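Metallophosphoesterase (Clostridium thermocellum, PDB 4J6O) acts as the manganese-binding phosphatase of the bacterial Pnkp-Hen1 RNA repair system, probably removing 2',3' phosphate ends from RNA. Local coordinates at residues D25-L30 and T74-L79; R58-L63 and M81-S86; D65-D68 and K72-E75; V98-K103 and D116-Q121. All coordinates share one frame; numbering follows the deposited sequence. Where two conformers were deposited one is given.

Contact 1: residues D25-L30 and T74-L79; sequences DELKML and TEVLKL
L27 and L79 meet tip to tip between two helices. Their methyls L27 CD2 and L79 CD2 are 3.6 Å apart. The L79 methyl also comes against the branch point, with L79 CD2 4.0 Å from L27 CG. In both leucines CG is anti to the backbone N (chi1 177°), and this extends each side chain across the gap. V76 adds a looser touch from one turn earlier on its helix, with V76 CG1 4.3 Å from L27 CD2. One methyl of L27 therefore meets both residues. All three are buried, and no hydrogen bond crosses between the segments.

The helices, 24-33 and 73-86, lie on the same side of the five-stranded sheet of the calcineurin-like fold. L27 also packs on L233 of strand 232-238, and Y24 packs on both V76 and L79.

Polar groups lie away from the leucine pair. E26 OE2 takes hydrogen bonds from L249 N and Y252 OH, tying helix 24-33 to the C-terminal part of the chain. K78 makes a weak salt bridge to E75 within its own segment, another salt bridge to E125 and a cation-pi contact with F129.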
loop_
_atom_site.group_PDB
_atom_site.type_symbol
_atom_site.label_atom_id
_atom_site.label_comp_id
_atom_site.label_asym_id
_atom_site.label_seq_id
_atom_site.Cartn_x
_atom_site.Cartn_y
_atom_site.Cartn_z
ATOM N N ASP A 25 -5.664 2.087 14.079
ATOM C CA ASP A 25 -5.841 1.195 15.233
ATOM C C ASP A 25 -5.565 -0.233 14.782
ATOM O O ASP A 25 -4.886 -1.025 15.502
ATOM C CB ASP A 25 -7.253 1.311 15.817
ATOM C CG ASP A 25 -7.512 2.643 16.484
ATOM O OD1 ASP A 25 -6.542 3.331 16.853
ATOM O OD2 ASP A 25 -8.732 2.980 16.657
ATOM N N GLU A 26 -6.057 -0.545 13.584
ATOM C CA GLU A 26 -5.957 -1.905 13.068
ATOM C C GLU A 26 -4.521 -2.166 12.645
ATOM O O GLU A 26 -4.034 -3.269 12.783
ATOM C CB GLU A 26 -6.851 -2.130 11.850
ATOM C CG GLU A 26 -8.370 -2.227 12.180
ATOM C CD GLU A 26 -9.025 -0.897 12.428
ATOM O OE1 GLU A 26 -8.416 0.181 12.270
ATOM O OE2 GLU A 26 -10.219 -0.920 12.807
ATOM N N LEU A 27 -3.898 -1.157 12.072
ATOM C CA LEU A 27 -2.457 -1.259 11.732
ATOM C C LEU A 27 -1.606 -1.559 12.973
ATOM O O LEU A 27 -0.749 -2.434 12.928
ATOM C CB LEU A 27 -1.991 0.022 11.006
ATOM C CG LEU A 27 -0.492 0.016 10.690
ATOM C CD1 LEU A 27 -0.051 -1.205 9.865
ATOM C CD2 LEU A 27 -0.108 1.348 9.989
ATOM N N LYS A 28 -1.860 -0.837 14.058
ATOM C CA LYS A 28 -1.103 -1.059 15.277
ATOM C C LYS A 28 -1.354 -2.468 15.781
ATOM O O LYS A 28 -0.393 -3.169 16.143
ATOM C CB LYS A 28 -1.488 -0.023 16.304
ATOM C CG LYS A 28 -0.842 -0.217 17.687
ATOM C CD LYS A 28 -1.311 0.834 18.658
ATOM C CE LYS A 28 -0.459 0.802 19.943
ATOM N NZ LYS A 28 -0.862 -0.361 20.745
ATOM N N MET A 29 -2.630 -2.897 15.797
ATOM C CA MET A 29 -2.976 -4.263 16.205
ATOM C C MET A 29 -2.255 -5.313 15.358
ATOM O O MET A 29 -1.702 -6.286 15.899
ATOM C CB MET A 29 -4.512 -4.478 16.166
ATOM C CG MET A 29 -5.269 -3.753 17.240
ATOM S SD MET A 29 -7.053 -3.757 16.863
ATOM C CE MET A 29 -7.457 -5.436 17.398
ATOM N N LEU A 30 -2.224 -5.089 14.029
ATOM C CA LEU A 30 -1.658 -6.080 13.142
ATOM C C LEU A 30 -0.136 -6.164 13.348
ATOM O O LEU A 30 0.461 -7.244 13.393
ATOM C CB LEU A 30 -2.010 -5.735 11.670
ATOM C CG LEU A 30 -1.398 -6.664 10.646
ATOM C CD1 LEU A 30 -1.821 -8.122 10.848
ATOM C CD2 LEU A 30 -1.936 -6.154 9.285
ATOM N N THR A 74 -3.304 10.760 9.547
ATOM C CA THR A 74 -1.995 11.345 9.843
ATOM C C THR A 74 -1.150 10.459 10.775
ATOM O O THR A 74 0.040 10.427 10.642
ATOM C CB THR A 74 -2.047 12.784 10.427
ATOM O OG1 THR A 74 -2.714 12.763 11.687
ATOM C CG2 THR A 74 -2.788 13.716 9.484
ATOM N N GLU A 75 -1.813 9.700 11.649
ATOM C CA GLU A 75 -1.096 8.771 12.512
ATOM C C GLU A 75 -0.519 7.636 11.675
ATOM O O GLU A 75 0.631 7.240 11.903
ATOM C CB GLU A 75 -1.985 8.215 13.623
ATOM C CG GLU A 75 -2.398 9.259 14.665
ATOM C CD GLU A 75 -1.252 10.172 15.102
ATOM O OE1 GLU A 75 -0.230 9.659 15.618
ATOM O OE2 GLU A 75 -1.377 11.407 14.915
ATOM N N VAL A 76 -1.310 7.119 10.719
ATOM C CA VAL A 76 -0.767 6.129 9.799
ATOM C C VAL A 76 0.473 6.695 9.090
ATOM O O VAL A 76 1.494 6.039 8.958
ATOM C CB VAL A 76 -1.801 5.693 8.726
ATOM C CG1 VAL A 76 -1.156 4.824 7.658
ATOM C CG2 VAL A 76 -2.956 4.912 9.396
ATOM N N LEU A 77 0.365 7.925 8.606
ATOM C CA LEU A 77 1.483 8.506 7.881
ATOM C C LEU A 77 2.710 8.635 8.769
ATOM O O LEU A 77 3.840 8.289 8.367
ATOM C CB LEU A 77 1.094 9.888 7.343
ATOM C CG LEU A 77 0.294 9.807 6.053
ATOM C CD1 LEU A 77 -0.355 11.163 5.814
ATOM C CD2 LEU A 77 1.183 9.426 4.898
ATOM N N LYS A 78 2.505 9.116 9.981
ATOM C CA LYS A 78 3.664 9.289 10.872
ATOM C C LYS A 78 4.333 7.951 11.154
ATOM O O LYS A 78 5.547 7.844 11.210
ATOM C CB LYS A 78 3.212 9.926 12.187
ATOM C CG LYS A 78 2.775 11.359 12.019
ATOM C CD LYS A 78 2.114 11.897 13.254
ATOM C CE LYS A 78 1.423 13.202 12.946
ATOM N NZ LYS A 78 0.981 13.794 14.191
ATOM N N LEU A 79 3.517 6.939 11.397
ATOM C CA LEU A 79 4.039 5.625 11.723
ATOM C C LEU A 79 4.809 5.077 10.528
ATOM O O LEU A 79 5.940 4.645 10.673
ATOM C CB LEU A 79 2.916 4.676 12.172
ATOM C CG LEU A 79 3.380 3.254 12.458
ATOM C CD1 LEU A 79 4.173 3.296 13.762
ATOM C CD2 LEU A 79 2.175 2.286 12.598
#

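Contact 2: residues R58-L63 and M81-S86; sequences RKVLFL and MGMVKS
M83 reaches from helix 73-86 to V60 and F62 on strand 59-62. Its CB points toward the strand. CG lies beside the backbone N and anti to the carbonyl carbon (chi1 -69°). The chain then runs on extended to the sulfur. CB and CG serve as the stalk, and the contacts with the strand begin at SD.

M83 SD approaches the rim of the F62 ring almost in the ring plane. M83 SD is 3.8 Å from F62 CZ and 4.0 Å from F62 CE2. The direction from the ring centroid to SD is 86° off the ring normal. This is a Met-aromatic contact of the edge type, and the two side chains cross at about a right angle.

The pair joins two elements of a beta-alpha-beta unit: strand 59-62, helix 73-86 and strand 89-91. The two strands are parallel neighbours in the five-stranded sheet, and the helix packs on one side of them. A89 on the last strand also touches both M83 and F62.

Past the sulfur the chain bends (chi3 69°) and carries CE toward V60. M83 CE is 3.7 Å from V60 CG2 and 4.1 Å from V60 CB. It also stays by the ring, with M83 CE 4.0 Å from F62 CZ. V60 meets the ring too. V60 CG1 lies 3.5 Å above the plane of the F62 ring, over the centre of one face.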
loop_
_atom_site.group_PDB
_atom_site.type_symbol
_atom_site.label_atom_id
_atom_site.label_comp_id
_atom_site.label_asym_id
_atom_site.label_seq_id
_atom_site.Cartn_x
_atom_site.Cartn_y
_atom_site.Cartn_z
ATOM N N ARG A 58 12.577 -8.923 11.327
ATOM C CA ARG A 58 11.640 -8.910 10.195
ATOM C C ARG A 58 11.435 -7.483 9.736
ATOM O O ARG A 58 11.648 -6.552 10.504
ATOM C CB ARG A 58 10.304 -9.539 10.596
ATOM C CG ARG A 58 10.468 -10.971 11.071
ATOM C CD ARG A 58 9.110 -11.639 11.251
ATOM N NE ARG A 58 8.431 -11.895 9.969
ATOM C CZ ARG A 58 8.500 -13.022 9.253
ATOM N NH1 ARG A 58 7.773 -13.103 8.134
ATOM N NH2 ARG A 58 9.240 -14.086 9.687
ATOM N N LYS A 59 11.039 -7.328 8.471
ATOM C CA LYS A 59 10.813 -5.999 7.852
ATOM C C LYS A 59 9.429 -5.971 7.253
ATOM O O LYS A 59 8.933 -6.982 6.863
ATOM C CB LYS A 59 11.859 -5.681 6.794
ATOM C CG LYS A 59 13.286 -5.578 7.402
ATOM C CD LYS A 59 14.216 -4.859 6.441
ATOM C CE LYS A 59 15.616 -4.794 7.095
ATOM N NZ LYS A 59 16.578 -3.990 6.305
ATOM N N VAL A 60 8.836 -4.792 7.208
ATOM C CA VAL A 60 7.490 -4.612 6.670
ATOM C C VAL A 60 7.574 -4.036 5.259
ATOM O O VAL A 60 8.346 -3.089 4.988
ATOM C CB VAL A 60 6.658 -3.633 7.532
ATOM C CG1 VAL A 60 5.243 -3.406 6.869
ATOM C CG2 VAL A 60 6.482 -4.141 8.953
ATOM N N LEU A 61 6.696 -4.534 4.394
ATOM C CA LEU A 61 6.534 -3.942 3.058
ATOM C C LEU A 61 5.105 -3.455 2.929
ATOM O O LEU A 61 4.189 -4.264 2.984
ATOM C CB LEU A 61 6.800 -4.997 1.977
ATOM C CG LEU A 61 8.174 -5.655 2.012
ATOM C CD1 LEU A 61 8.223 -6.668 0.863
ATOM C CD2 LEU A 61 9.312 -4.650 1.882
ATOM N N PHE A 62 4.917 -2.132 2.806
ATOM C CA PHE A 62 3.558 -1.575 2.703
ATOM C C PHE A 62 3.217 -1.473 1.247
ATOM O O PHE A 62 4.044 -1.001 0.462
ATOM C CB PHE A 62 3.488 -0.187 3.346
ATOM C CG PHE A 62 3.596 -0.184 4.864
ATOM C CD1 PHE A 62 2.511 -0.530 5.659
ATOM C CD2 PHE A 62 4.796 0.164 5.501
ATOM C CE1 PHE A 62 2.623 -0.524 7.067
ATOM C CE2 PHE A 62 4.899 0.161 6.921
ATOM C CZ PHE A 62 3.805 -0.181 7.694
ATOM N N LEU A 63 1.973 -1.838 0.916
ATOM C CA LEU A 63 1.512 -1.866 -0.484
ATOM C C LEU A 63 0.865 -0.553 -0.888
ATOM O O LEU A 63 0.381 -0.402 -2.041
ATOM C CB LEU A 63 0.593 -3.035 -0.731
ATOM C CG LEU A 63 1.222 -4.405 -0.537
ATOM C CD1 LEU A 63 0.180 -5.477 -0.903
ATOM C CD2 LEU A 63 2.429 -4.529 -1.463
ATOM N N MET A 81 6.037 6.556 7.768
ATOM C CA MET A 81 7.226 7.344 7.439
ATOM C C MET A 81 8.426 7.092 8.370
ATOM O O MET A 81 9.575 6.979 7.919
ATOM C CB MET A 81 6.860 8.818 7.428
ATOM C CG MET A 81 6.002 9.101 6.240
ATOM S SD MET A 81 5.806 10.845 6.058
ATOM C CE MET A 81 4.528 11.015 7.174
ATOM N N GLY A 82 8.145 6.974 9.668
ATOM C CA GLY A 82 9.170 6.592 10.623
ATOM C C GLY A 82 9.771 5.208 10.386
ATOM O O GLY A 82 10.942 4.967 10.655
ATOM N N MET A 83 8.947 4.271 9.927
ATOM C CA MET A 83 9.398 2.926 9.671
ATOM C C MET A 83 10.295 2.884 8.478
ATOM O O MET A 83 11.280 2.153 8.465
ATOM C CB MET A 83 8.180 1.996 9.494
ATOM C CG MET A 83 7.442 1.822 10.814
ATOM S SD MET A 83 5.983 0.755 10.675
ATOM C CE MET A 83 6.724 -0.765 10.395
ATOM N N VAL A 84 9.939 3.651 7.459
ATOM C CA VAL A 84 10.747 3.667 6.252
ATOM C C VAL A 84 12.061 4.327 6.648
ATOM O O VAL A 84 13.123 3.886 6.247
ATOM C CB VAL A 84 10.040 4.423 5.122
ATOM C CG1 VAL A 84 10.965 4.641 3.941
ATOM C CG2 VAL A 84 8.803 3.617 4.650
ATOM N N LYS A 85 11.991 5.353 7.481
ATOM C CA LYS A 85 13.233 6.089 7.842
ATOM C C LYS A 85 14.206 5.307 8.750
ATOM O O LYS A 85 15.425 5.429 8.637
ATOM C CB LYS A 85 12.815 7.439 8.441
ATOM C CG LYS A 85 13.943 8.385 8.762
ATOM C CD LYS A 85 13.440 9.819 8.655
ATOM C CE LYS A 85 13.393 10.483 10.025
ATOM N NZ LYS A 85 13.562 11.977 9.962
ATOM N N SER A 86 13.666 4.480 9.633
ATOM C CA SER A 86 14.479 3.693 10.560
ATOM C C SER A 86 15.003 2.427 9.869
ATOM O O SER A 86 15.822 1.674 10.436
ATOM C CB SER A 86 13.657 3.337 11.815
ATOM O OG SER A 86 12.681 2.330 11.546
#

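Contact 3: residues D65-D68 and K72-E75; sequences DLVD and KITE. With MN (manganese (II) ion), chain J.
The flat carboxylate of D68, whose backbone meets I73, is held at both oxygens. OD1 is hydrogen-bonded to T118 OG1 and OD2 to H96 ND1. The second flat group, the carboxylate of D65, binds manganese through one oxygen, with D65 OD2 2.2 Å from the metal. Its other oxygen, OD1, accepts a bond from H96 N, which fixes the rotation of the group.

D65 and D68 are the two aspartates of the GDxxDRG motif of calcineurin-like phosphoesterases. D19 and H21 bind the same manganese, and water 1 is another ligand, its oxygen 2.3 Å from the manganese.

The packing across the contact comes from I73, the first residue of helix 73-86. K72 sits just before it, at the N-cap position. The CB of I73 is directed toward the loop, and the side chain crosses V67 at about a right angle. The CG2 branch lies on V67, with I73 CG2 3.9 Å from V67 CB. It gets there because it is anti to the backbone N of I73. The other branch, beside that N, runs along to D68. No hydrogen bond crosses between the segments, and all three touching residues are buried. At the far end of the isoleucine, I73 CD1 sits 3.5 Å from D68 N and 3.8 Å from D68 CA.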
loop_
_atom_site.group_PDB
_atom_site.type_symbol
_atom_site.label_atom_id
_atom_site.label_comp_id
_atom_site.label_asym_id
_atom_site.label_seq_id
_atom_site.Cartn_x
_atom_site.Cartn_y
_atom_site.Cartn_z
ATOM N N ASP A 65 -1.601 3.007 -0.487
ATOM C CA ASP A 65 -2.977 3.464 -0.151
ATOM C C ASP A 65 -3.071 3.627 1.369
ATOM O O ASP A 65 -3.922 3.047 2.053
ATOM C CB ASP A 65 -4.045 2.536 -0.700
ATOM C CG ASP A 65 -4.585 3.024 -2.077
ATOM O OD1 ASP A 65 -3.950 3.932 -2.630
ATOM O OD2 ASP A 65 -5.587 2.504 -2.586
ATOM N N LEU A 66 -2.124 4.408 1.892
ATOM C CA LEU A 66 -2.059 4.783 3.336
ATOM C C LEU A 66 -3.120 5.799 3.706
ATOM O O LEU A 66 -3.596 5.815 4.854
ATOM C CB LEU A 66 -0.665 5.398 3.633
ATOM C CG LEU A 66 0.530 4.587 3.196
ATOM C CD1 LEU A 66 1.781 5.417 3.608
ATOM C CD2 LEU A 66 0.550 3.202 3.844
ATOM N N VAL A 67 -3.510 6.633 2.722
ATOM C CA VAL A 67 -4.366 7.767 3.004
ATOM C C VAL A 67 -5.772 7.572 2.469
ATOM O O VAL A 67 -6.046 6.587 1.807
ATOM C CB VAL A 67 -3.733 9.056 2.397
ATOM C CG1 VAL A 67 -2.281 9.250 2.918
ATOM C CG2 VAL A 67 -3.686 8.964 0.875
ATOM N N ASP A 68 -6.674 8.486 2.861
ATOM C CA ASP A 68 -8.091 8.521 2.456
ATOM C C ASP A 68 -8.983 7.604 3.264
ATOM O O ASP A 68 -8.532 6.552 3.736
ATOM C CB ASP A 68 -8.248 8.238 0.958
ATOM C CG ASP A 68 -7.692 9.387 0.081
ATOM O OD1 ASP A 68 -7.152 10.368 0.626
ATOM O OD2 ASP A 68 -7.769 9.250 -1.149
ATOM N N LYS A 72 -7.767 7.907 11.001
ATOM C CA LYS A 72 -6.487 8.233 11.631
ATOM C C LYS A 72 -5.376 8.283 10.583
ATOM O O LYS A 72 -4.306 7.721 10.727
ATOM C CB LYS A 72 -6.171 7.250 12.780
ATOM C CG LYS A 72 -7.001 7.545 14.008
ATOM C CD LYS A 72 -6.578 6.633 15.141
ATOM C CE LYS A 72 -7.470 6.829 16.383
ATOM N NZ LYS A 72 -6.801 6.129 17.559
ATOM N N ILE A 73 -5.671 8.939 9.470
ATOM C CA ILE A 73 -4.725 9.049 8.373
ATOM C C ILE A 73 -3.342 9.677 8.759
ATOM O O ILE A 73 -2.304 9.193 8.317
ATOM C CB ILE A 73 -5.387 9.852 7.253
ATOM C CG1 ILE A 73 -6.638 9.095 6.798
ATOM C CG2 ILE A 73 -4.404 10.075 6.127
ATOM C CD1 ILE A 73 -7.663 9.947 5.938
ATOM N N THR A 74 -3.304 10.760 9.547
ATOM C CA THR A 74 -1.995 11.345 9.843
ATOM C C THR A 74 -1.150 10.459 10.775
ATOM O O THR A 74 0.040 10.427 10.642
ATOM C CB THR A 74 -2.047 12.784 10.427
ATOM O OG1 THR A 74 -2.714 12.763 11.687
ATOM C CG2 THR A 74 -2.788 13.716 9.484
ATOM N N GLU A 75 -1.813 9.700 11.649
ATOM C CA GLU A 75 -1.096 8.771 12.512
ATOM C C GLU A 75 -0.519 7.636 11.675
ATOM O O GLU A 75 0.631 7.240 11.903
ATOM C CB GLU A 75 -1.985 8.215 13.623
ATOM C CG GLU A 75 -2.398 9.259 14.665
ATOM C CD GLU A 75 -1.252 10.172 15.102
ATOM O OE1 GLU A 75 -0.230 9.659 15.618
ATOM O OE2 GLU A 75 -1.377 11.407 14.915
HETATM MN MN MN J . -7.151 1.228 -1.830
HETATM O O HOH W 1 -8.756 -0.289 -1.158
#

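Contact 4: residues V98-K103 and D116-Q121; sequences VKLLRK and DRTLEQ
L100 and T118 face each other tip to tip where helices 95-104 and 115-122 cross. The two helical segments run at 52° to each other, with their axes 11.6 Å apart at closest approach. Helix 95-104 starts within the GNHD signature of the calcineurin-like phosphoesterases, and helix 115-122 packs across it. The gap is bridged by side chains, and no hydrogen bond spans it.

L100 carries CG anti to its own backbone N (chi1 170°) and presents both methyls to one methyl of T118. T118 CG2 is 3.7 Å from L100 CD1 and 3.8 Å from L100 CD2. The threonine splits its two branches between different tasks. CG2 goes to the leucine, while OG1 has D68 as its partner.

L119 takes another direction. It slides past L100, the two pointing opposite ways, and L119 CD2 comes to 4.1 Å from L100 CD1. Its other methyl meets the aliphatic part of K103 nearer the surface, with L119 CD1 4.3 Å from K103 CE.

L100 also packs on I137 of helix 127-138. At the start of the second segment, R117 NE bonds to D116 OD2 at 3.1 Å, from the syn side but 30° out of the carboxylate plane.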
loop_
_atom_site.group_PDB
_atom_site.type_symbol
_atom_site.label_atom_id
_atom_site.label_comp_id
_atom_site.label_asym_id
_atom_site.label_seq_id
_atom_site.Cartn_x
_atom_site.Cartn_y
_atom_site.Cartn_z
ATOM N N VAL A 98 -0.515 8.928 -4.451
ATOM C CA VAL A 98 0.004 9.762 -5.564
ATOM C C VAL A 98 -0.972 10.876 -5.887
ATOM O O VAL A 98 -0.573 12.013 -6.197
ATOM C CB VAL A 98 0.305 8.881 -6.804
ATOM C CG1 VAL A 98 0.547 9.716 -8.082
ATOM C CG2 VAL A 98 1.517 8.021 -6.498
ATOM N N LYS A 99 -2.270 10.570 -5.832
ATOM C CA LYS A 99 -3.244 11.637 -6.078
ATOM C C LYS A 99 -3.150 12.685 -4.966
ATOM O O LYS A 99 -3.280 13.885 -5.217
ATOM C CB LYS A 99 -4.649 11.072 -6.141
ATOM C CG LYS A 99 -5.745 12.139 -6.141
ATOM C CD LYS A 99 -7.049 11.546 -6.667
ATOM C CE LYS A 99 -8.187 12.533 -6.532
ATOM N NZ LYS A 99 -9.500 11.847 -6.645
ATOM N N LEU A 100 -2.921 12.248 -3.725
ATOM C CA LEU A 100 -2.778 13.203 -2.639
ATOM C C LEU A 100 -1.576 14.076 -2.878
ATOM O O LEU A 100 -1.640 15.293 -2.632
ATOM C CB LEU A 100 -2.610 12.504 -1.281
ATOM C CG LEU A 100 -2.222 13.426 -0.105
ATOM C CD1 LEU A 100 -3.285 14.461 0.251
ATOM C CD2 LEU A 100 -1.849 12.559 1.132
ATOM N N LEU A 101 -0.476 13.456 -3.321
ATOM C CA LEU A 101 0.744 14.236 -3.641
ATOM C C LEU A 101 0.474 15.304 -4.702
ATOM O O LEU A 101 0.901 16.469 -4.544
ATOM C CB LEU A 101 1.907 13.325 -4.051
ATOM C CG LEU A 101 3.174 14.035 -4.551
ATOM C CD1 LEU A 101 3.685 14.955 -3.507
ATOM C CD2 LEU A 101 4.231 13.042 -4.921
ATOM N N ARG A 102 -0.286 14.952 -5.740
ATOM C CA ARG A 102 -0.625 15.934 -6.789
ATOM C C ARG A 102 -1.449 17.069 -6.201
ATOM O O ARG A 102 -1.250 18.214 -6.563
ATOM C CB ARG A 102 -1.393 15.258 -7.915
ATOM C CG ARG A 102 -0.487 14.369 -8.707
ATOM C CD ARG A 102 -1.208 13.482 -9.686
ATOM N NE ARG A 102 -0.226 12.621 -10.334
ATOM C CZ ARG A 102 -0.500 11.449 -10.885
ATOM N NH1 ARG A 102 -1.746 10.986 -10.864
ATOM N NH2 ARG A 102 0.477 10.744 -11.451
ATOM N N LYS A 103 -2.354 16.760 -5.274
ATOM C CA LYS A 103 -3.201 17.792 -4.679
ATOM C C LYS A 103 -2.349 18.711 -3.784
ATOM O O LYS A 103 -2.421 19.934 -3.874
ATOM C CB LYS A 103 -4.357 17.138 -3.898
ATOM C CG LYS A 103 -5.200 18.084 -3.045
ATOM C CD LYS A 103 -5.943 19.128 -3.900
ATOM C CE LYS A 103 -6.744 20.056 -3.016
ATOM N NZ LYS A 103 -7.484 21.064 -3.826
ATOM N N ASP A 116 -11.352 13.815 0.990
ATOM C CA ASP A 116 -11.824 14.854 1.894
ATOM C C ASP A 116 -11.352 14.540 3.316
ATOM O O ASP A 116 -10.949 15.444 4.042
ATOM C CB ASP A 116 -13.347 14.993 1.863
ATOM C CG ASP A 116 -14.059 13.759 2.438
ATOM O OD1 ASP A 116 -13.749 12.641 1.994
ATOM O OD2 ASP A 116 -14.925 13.923 3.329
ATOM N N ARG A 117 -11.397 13.266 3.708
ATOM C CA ARG A 117 -10.998 12.958 5.070
ATOM C C ARG A 117 -9.512 13.225 5.257
ATOM O O ARG A 117 -9.112 13.720 6.286
ATOM C CB ARG A 117 -11.254 11.484 5.464
ATOM C CG ARG A 117 -12.643 10.967 5.174
ATOM C CD ARG A 117 -13.670 11.786 5.898
ATOM N NE ARG A 117 -15.027 11.563 5.398
ATOM C CZ ARG A 117 -15.808 10.544 5.748
ATOM N NH1 ARG A 117 -15.375 9.611 6.596
ATOM N NH2 ARG A 117 -17.030 10.456 5.243
ATOM N N THR A 118 -8.692 12.906 4.254
ATOM C CA THR A 118 -7.240 13.094 4.387
ATOM C C THR A 118 -6.981 14.592 4.572
ATOM O O THR A 118 -6.177 15.016 5.414
ATOM C CB THR A 118 -6.479 12.625 3.126
ATOM O OG1 THR A 118 -6.666 11.211 2.962
ATOM C CG2 THR A 118 -4.945 12.932 3.225
ATOM N N LEU A 119 -7.677 15.392 3.783
ATOM C CA LEU A 119 -7.370 16.813 3.771
ATOM C C LEU A 119 -7.760 17.472 5.084
ATOM O O LEU A 119 -7.036 18.317 5.618
ATOM C CB LEU A 119 -8.066 17.484 2.604
ATOM C CG LEU A 119 -7.498 17.059 1.245
ATOM C CD1 LEU A 119 -8.359 17.647 0.106
ATOM C CD2 LEU A 119 -6.024 17.440 1.117
ATOM N N GLU A 120 -8.903 17.063 5.612
ATOM C CA GLU A 120 -9.372 17.639 6.862
ATOM C C GLU A 120 -8.543 17.171 8.056
ATOM O O GLU A 120 -8.355 17.913 9.018
ATOM C CB GLU A 120 -10.851 17.365 7.066
ATOM C CG GLU A 120 -11.197 15.963 7.425
ATOM C CD GLU A 120 -12.697 15.726 7.376
ATOM O OE1 GLU A 120 -13.417 16.523 6.726
ATOM O OE2 GLU A 120 -13.164 14.743 7.991
ATOM N N GLN A 121 -7.994 15.970 7.957
ATOM C CA GLN A 121 -7.075 15.491 8.976
ATOM C C GLN A 121 -5.681 16.128 8.856
ATOM O O GLN A 121 -5.032 16.434 9.859
ATOM C CB GLN A 121 -7.037 13.959 8.975
ATOM C CG GLN A 121 -8.400 13.367 9.412
ATOM C CD GLN A 121 -8.420 11.846 9.303
ATOM O OE1 GLN A 121 -7.403 11.215 9.507
ATOM N NE2 GLN A 121 -9.579 11.268 8.908
#

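In the fold
From the N terminus, helix 24-33 comes first, and contact 1 closes the chain back on it from helix 73-86. Strand 59-62 lies between those two segments. Contact 2 joins that strand to the last turns of helix 73-86, so contacts 1 and 2 cross. They also touch, with L27 CD1 3.9 Å from F62 CE1. Contact 3 closes the short loop that leads into helix 73-86, within the span of contact 2, and shares T74 and E75 with contact 1. Contact 4 follows in series. It meets contact 3 where Q121 OE1 bonds to I73 N at 2.9 Å. Helix 73-86 thus links helix 24-33, the sheet, the metal-site loop and helix 115-122.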